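Local coordinates for protein transmembrane oligosaccharyl transferase (PDB 3WAJ) that is an archaeal membrane protein of the STT3 oligosaccharyl transferase family, with a helical GT-C transmembrane part and a bound zinc ion, at residues P123-T128 / A136-A141; E130-R135 / F405-L410. One frame throughout, in Å; residues are numbered along the deposited sequence.

In the fold
Contacts 1 and 2 share helices 121-131 and 134-144, which form a hairpin in the STT3 N-terminal region, and their centres lie 10 Å apart. Contact 1 pairs the two arms; contact 2 sets the turn between them against segment 405-410. They touch directly: Leu127 CD1 is 3.7 Å from Leu410 CD1, and Tyr125 OH lies 3.3 Å from Lys134 CG. Helix 429-446 packs on both, through Thr128, Ala136 and Ala140 in contact 1 and Phe132 and Leu410 in contact 2. Helix 163-181 also borders both; its first residue, His163, binds the zinc ion together with Asp47 and Asp161, and neither contact contains a metal ligand.

Contact 1: P123-T128 / A136-A141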
loop_
_atom_site.group_PDB
_atom_site.type_symbol
_atom_site.label_atom_id
_atom_site.label_comp_id
_atom_site.label_asym_id
_atom_site.label_seq_id
_atom_site.Cartn_x
_atom_site.Cartn_y
_atom_site.Cartn_z
ATOM N N PRO A 123 13.294 -17.204 -15.614
ATOM C CA PRO A 123 14.227 -17.385 -14.490
ATOM C C PRO A 123 13.945 -18.648 -13.682
ATOM O O PRO A 123 14.896 -19.232 -13.155
ATOM C CB PRO A 123 13.974 -16.158 -13.604
ATOM C CG PRO A 123 13.149 -15.227 -14.421
ATOM C CD PRO A 123 12.405 -16.047 -15.410
ATOM N N VAL A 124 12.676 -19.049 -13.563
ATOM C CA VAL A 124 12.353 -20.243 -12.783
ATOM C C VAL A 124 12.887 -21.495 -13.472
ATOM O O VAL A 124 13.690 -22.219 -12.885
ATOM C CB VAL A 124 10.857 -20.385 -12.483
ATOM C CG1 VAL A 124 10.584 -21.733 -11.834
ATOM C CG2 VAL A 124 10.402 -19.270 -11.563
ATOM N N TYR A 125 12.456 -21.726 -14.711
ATOM C CA TYR A 125 13.008 -22.796 -15.526
ATOM C C TYR A 125 14.520 -22.809 -15.389
ATOM O O TYR A 125 15.092 -23.820 -14.993
ATOM C CB TYR A 125 12.632 -22.646 -17.010
ATOM C CG TYR A 125 13.356 -23.649 -17.881
ATOM C CD1 TYR A 125 12.819 -24.911 -18.113
ATOM C CD2 TYR A 125 14.591 -23.349 -18.451
ATOM C CE1 TYR A 125 13.492 -25.852 -18.892
ATOM C CE2 TYR A 125 15.270 -24.278 -19.230
ATOM C CZ TYR A 125 14.715 -25.527 -19.448
ATOM O OH TYR A 125 15.384 -26.449 -20.223
ATOM N N LEU A 126 15.153 -21.677 -15.703
ATOM C CA LEU A 126 16.609 -21.546 -15.610
ATOM C C LEU A 126 17.128 -21.995 -14.259
ATOM O O LEU A 126 18.064 -22.792 -14.197
ATOM C CB LEU A 126 17.066 -20.110 -15.882
ATOM C CG LEU A 126 18.587 -19.947 -15.828
ATOM C CD1 LEU A 126 19.239 -20.902 -16.818
ATOM C CD2 LEU A 126 19.027 -18.515 -16.105
ATOM N N LEU A 127 16.521 -21.503 -13.179
ATOM C CA LEU A 127 16.963 -21.873 -11.827
ATOM C C LEU A 127 16.774 -23.355 -11.481
ATOM O O LEU A 127 17.704 -23.990 -10.985
ATOM C CB LEU A 127 16.299 -21.006 -10.754
ATOM C CG LEU A 127 16.564 -21.452 -9.313
ATOM C CD1 LEU A 127 18.030 -21.278 -8.928
ATOM C CD2 LEU A 127 15.669 -20.704 -8.350
ATOM N N THR A 128 15.584 -23.906 -11.720
ATOM C CA THR A 128 15.353 -25.303 -11.356
ATOM C C THR A 128 15.933 -26.283 -12.377
ATOM O O THR A 128 15.975 -27.488 -12.130
ATOM C CB THR A 128 13.862 -25.657 -11.075
ATOM O OG1 THR A 128 13.406 -26.585 -12.056
ATOM C CG2 THR A 128 12.981 -24.449 -11.099
ATOM N N ALA A 136 12.259 -31.444 -14.309
ATOM C CA ALA A 136 11.782 -30.630 -13.186
ATOM C C ALA A 136 11.550 -29.168 -13.591
ATOM O O ALA A 136 10.600 -28.530 -13.139
ATOM C CB ALA A 136 12.755 -30.704 -12.021
ATOM N N ALA A 137 12.419 -28.657 -14.456
ATOM C CA ALA A 137 12.389 -27.257 -14.861
ATOM C C ALA A 137 11.175 -26.885 -15.701
ATOM O O ALA A 137 10.875 -25.705 -15.888
ATOM C CB ALA A 137 13.662 -26.911 -15.586
ATOM N N VAL A 138 10.484 -27.899 -16.209
ATOM C CA VAL A 138 9.294 -27.693 -17.028
ATOM C C VAL A 138 8.041 -27.682 -16.153
ATOM O O VAL A 138 7.174 -26.812 -16.299
ATOM C CB VAL A 138 9.204 -28.756 -18.143
ATOM C CG1 VAL A 138 7.763 -29.097 -18.465
ATOM C CG2 VAL A 138 9.936 -28.274 -19.383
ATOM N N ILE A 139 7.967 -28.640 -15.233
ATOM C CA ILE A 139 6.912 -28.648 -14.232
ATOM C C ILE A 139 7.001 -27.348 -13.429
ATOM O O ILE A 139 5.990 -26.791 -12.995
ATOM C CB ILE A 139 7.069 -29.841 -13.286
ATOM C CG1 ILE A 139 7.452 -31.092 -14.076
ATOM C CG2 ILE A 139 5.793 -30.061 -12.500
ATOM C CD1 ILE A 139 7.813 -32.286 -13.215
ATOM N N ALA A 140 8.233 -26.874 -13.264
ATOM C CA ALA A 140 8.524 -25.645 -12.541
ATOM C C ALA A 140 7.871 -24.442 -13.194
ATOM O O ALA A 140 7.111 -23.712 -12.553
ATOM C CB ALA A 140 10.014 -25.442 -12.465
ATOM N N ALA A 141 8.185 -24.238 -14.469
ATOM C CA ALA A 141 7.661 -23.103 -15.212
ATOM C C ALA A 141 6.139 -23.135 -15.267
ATOM O O ALA A 141 5.496 -22.093 -15.394
ATOM C CB ALA A 141 8.242 -23.077 -16.603
#
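With CG anti to the backbone N (chi1 172°), the ring of Tyr125 swings out beside Ala137, and an equally extended CG1 on Val124 (chi1 173°) reaches Ala140. The CD1-CE1 side of the tyrosine does the touching. CD1 lies 3.1 Å from Ala137 O, which sits at the ring edge near its plane, while the same carbon is 3.3 Å from Ala137 CB, a methyl that stands off the plane beside the CD1-CE1 bond. CE1 also makes a looser contact, 4.3 Å from Val138 CG2. One turn later along helix 121-131, Thr128 faces the alanines with both branches: CG2 packs 3.4 Å from Ala140 CB, and OG1 lies 3.1 Å from Ala137 CA. That hydroxyl is also near Ala137 N, but the angle is too poor for a hydrogen bond. The same Ala140 methyl, CB, also meets Val124 CG1 at 3.8 Å. The two helical segments run nearly antiparallel, their directions 152° apart, and their axes approach to 8.0 Å. Around this hairpin, helix 429-446 packs on Thr128, Ala136 and Ala140, while Leu17 lies against Tyr125 and Ala141. Ala137 and Ala140 present only methyl groups to the partner helix, which lets its backbone come close, with Tyr125 and Ala137 CA atoms 4.6 Å apart. No hydrogen bond joins the two segments; cohesion here comes from close van der Waals fit and the buried methyl groups, with Tyr125 supplying the one large side chain of the interface.

Contact 2: E130-R135 / F405-L410; sequences EVFDKR and FPEMAL
The carboxylate of Glu407, whose CD faces an edge of the Phe132 ring, has one hydrogen bond, OE2 with Ser395 OG, and two long, weak ion pairs from OE1 to Arg398 and Arg402. Ser395 and the two arginines probably favour the charged form. Glu407 holds CG opposite its amide N (chi1 -169°) and stays extended beyond it, which brings CD to 4.1 Å from Phe132 CE1. The ring and carboxylate planes stand 73° apart, and the two side chains cross at about a right angle. The other side-chain contacts are largely apolar. Leu410 divides its two methyls between neighbours: CD1 meets Val131 CG2 at 3.7 Å, whereas CD2 lies 3.8 Å from Phe132 CE2. Val131 also sends CG1 over the centre of the Phe132 ring face, and this methyl reaches Glu407 CA at 3.9 Å. Pro406 points its CB toward segment 130-135, CB lying 3.9 Å from Glu130 O, a carbonyl that also takes a weak hydrogen bond from Asn182 ND2. Beyond Phe132 the chain reverses, and Asp133 caps the following helix through OD1 to Ala136 N. An N-capped connection between two antiparallel helices, packed on segment 405-410 of a helix distant in sequence, is what is expected of a helical hairpin in a polytopic membrane protein, here in the GT-C transmembrane part.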
loop_
_atom_site.group_PDB
_atom_site.type_symbol
_atom_site.label_atom_id
_atom_site.label_comp_id
_atom_site.label_asym_id
_atom_site.label_seq_id
_atom_site.Cartn_x
_atom_site.Cartn_y
_atom_site.Cartn_z
ATOM N N GLU A 130 19.130 -25.508 -13.502
ATOM C CA GLU A 130 20.538 -25.386 -13.133
ATOM C C GLU A 130 20.873 -26.093 -11.831
ATOM O O GLU A 130 22.045 -26.360 -11.537
ATOM C CB GLU A 130 20.921 -23.907 -13.034
ATOM C CG GLU A 130 21.987 -23.491 -14.023
ATOM C CD GLU A 130 21.921 -24.288 -15.308
ATOM O OE1 GLU A 130 20.898 -24.214 -16.019
ATOM O OE2 GLU A 130 22.900 -24.998 -15.607
ATOM N N VAL A 131 19.844 -26.383 -11.045
ATOM C CA VAL A 131 20.028 -27.075 -9.779
ATOM C C VAL A 131 19.755 -28.540 -10.017
ATOM O O VAL A 131 20.519 -29.413 -9.602
ATOM C CB VAL A 131 19.073 -26.545 -8.702
ATOM C CG1 VAL A 131 19.060 -27.469 -7.497
ATOM C CG2 VAL A 131 19.463 -25.120 -8.288
ATOM N N PHE A 132 18.661 -28.805 -10.717
ATOM C CA PHE A 132 18.276 -30.175 -11.008
ATOM C C PHE A 132 18.455 -30.543 -12.488
ATOM O O PHE A 132 19.569 -30.467 -13.011
ATOM C CB PHE A 132 16.855 -30.431 -10.509
ATOM C CG PHE A 132 16.651 -30.050 -9.063
ATOM C CD1 PHE A 132 17.377 -30.673 -8.057
ATOM C CD2 PHE A 132 15.740 -29.070 -8.710
ATOM C CE1 PHE A 132 17.192 -30.329 -6.722
ATOM C CE2 PHE A 132 15.549 -28.722 -7.377
ATOM C CZ PHE A 132 16.277 -29.355 -6.383
ATOM N N ASP A 133 17.367 -30.934 -13.143
ATOM C CA ASP A 133 17.413 -31.309 -14.551
ATOM C C ASP A 133 16.390 -30.526 -15.366
ATOM O O ASP A 133 15.916 -29.473 -14.938
ATOM C CB ASP A 133 17.176 -32.812 -14.713
ATOM C CG ASP A 133 15.842 -33.255 -14.143
ATOM O OD1 ASP A 133 14.829 -32.567 -14.392
ATOM O OD2 ASP A 133 15.807 -34.291 -13.446
ATOM N N LYS A 134 16.054 -31.045 -16.541
ATOM C CA LYS A 134 15.085 -30.396 -17.418
ATOM C C LYS A 134 13.642 -30.794 -17.133
ATOM O O LYS A 134 12.728 -29.977 -17.249
ATOM C CB LYS A 134 15.357 -30.761 -18.879
ATOM C CG LYS A 134 16.024 -29.655 -19.681
ATOM C CD LYS A 134 17.149 -30.201 -20.544
ATOM C CE LYS A 134 18.034 -29.082 -21.071
ATOM N NZ LYS A 134 18.927 -29.550 -22.166
ATOM N N ARG A 135 13.443 -32.054 -16.759
ATOM C CA ARG A 135 12.110 -32.562 -16.457
ATOM C C ARG A 135 11.488 -31.704 -15.360
ATOM O O ARG A 135 10.334 -31.287 -15.465
ATOM C CB ARG A 135 12.192 -34.020 -16.001
ATOM C CG ARG A 135 12.976 -34.921 -16.941
ATOM C CD ARG A 135 12.104 -36.039 -17.490
ATOM N NE ARG A 135 12.732 -36.716 -18.621
ATOM C CZ ARG A 135 12.337 -37.891 -19.100
ATOM N NH1 ARG A 135 11.312 -38.525 -18.546
ATOM N NH2 ARG A 135 12.967 -38.435 -20.132
ATOM N N PHE A 405 26.659 -28.979 -4.785
ATOM C CA PHE A 405 26.676 -27.557 -4.440
ATOM C C PHE A 405 25.397 -26.797 -4.827
ATOM O O PHE A 405 24.833 -26.110 -3.974
ATOM C CB PHE A 405 27.918 -26.843 -4.991
ATOM C CG PHE A 405 27.880 -25.344 -4.824
ATOM C CD1 PHE A 405 27.423 -24.528 -5.852
ATOM C CD2 PHE A 405 28.289 -24.752 -3.636
ATOM C CE1 PHE A 405 27.385 -23.152 -5.705
ATOM C CE2 PHE A 405 28.250 -23.371 -3.476
ATOM C CZ PHE A 405 27.798 -22.570 -4.513
ATOM N N PRO A 406 24.949 -26.898 -6.103
ATOM C CA PRO A 406 23.720 -26.173 -6.470
ATOM C C PRO A 406 22.533 -26.516 -5.578
ATOM O O PRO A 406 21.801 -25.605 -5.172
ATOM C CB PRO A 406 23.451 -26.640 -7.901
ATOM C CG PRO A 406 24.784 -26.937 -8.443
ATOM C CD PRO A 406 25.560 -27.537 -7.286
ATOM N N GLU A 407 22.356 -27.799 -5.274
ATOM C CA GLU A 407 21.271 -28.221 -4.395
ATOM C C GLU A 407 21.424 -27.582 -3.014
ATOM O O GLU A 407 20.450 -27.140 -2.406
ATOM C CB GLU A 407 21.228 -29.748 -4.294
ATOM C CG GLU A 407 19.982 -30.295 -3.607
ATOM C CD GLU A 407 19.738 -31.775 -3.903
ATOM O OE1 GLU A 407 20.386 -32.316 -4.827
ATOM O OE2 GLU A 407 18.895 -32.392 -3.210
ATOM N N MET A 408 22.654 -27.514 -2.520
ATOM C CA MET A 408 22.887 -26.882 -1.230
ATOM C C MET A 408 22.542 -25.392 -1.280
ATOM O O MET A 408 21.952 -24.854 -0.346
ATOM C CB MET A 408 24.332 -27.077 -0.762
ATOM C CG MET A 408 24.563 -26.599 0.666
ATOM S SD MET A 408 26.305 -26.399 1.074
ATOM C CE MET A 408 26.844 -25.322 -0.257
ATOM N N ALA A 409 22.907 -24.737 -2.378
ATOM C CA ALA A 409 22.637 -23.314 -2.558
ATOM C C ALA A 409 21.135 -23.045 -2.477
ATOM O O ALA A 409 20.696 -22.095 -1.835
ATOM C CB ALA A 409 23.204 -22.832 -3.886
ATOM N N LEU A 410 20.352 -23.904 -3.117
ATOM C CA LEU A 410 18.903 -23.737 -3.138
ATOM C C LEU A 410 18.281 -23.819 -1.739
ATOM O O LEU A 410 17.421 -23.003 -1.388
ATOM C CB LEU A 410 18.261 -24.753 -4.087
ATOM C CG LEU A 410 16.995 -24.316 -4.827
ATOM C CD1 LEU A 410 17.300 -23.277 -5.917
ATOM C CD2 LEU A 410 16.309 -25.545 -5.404
#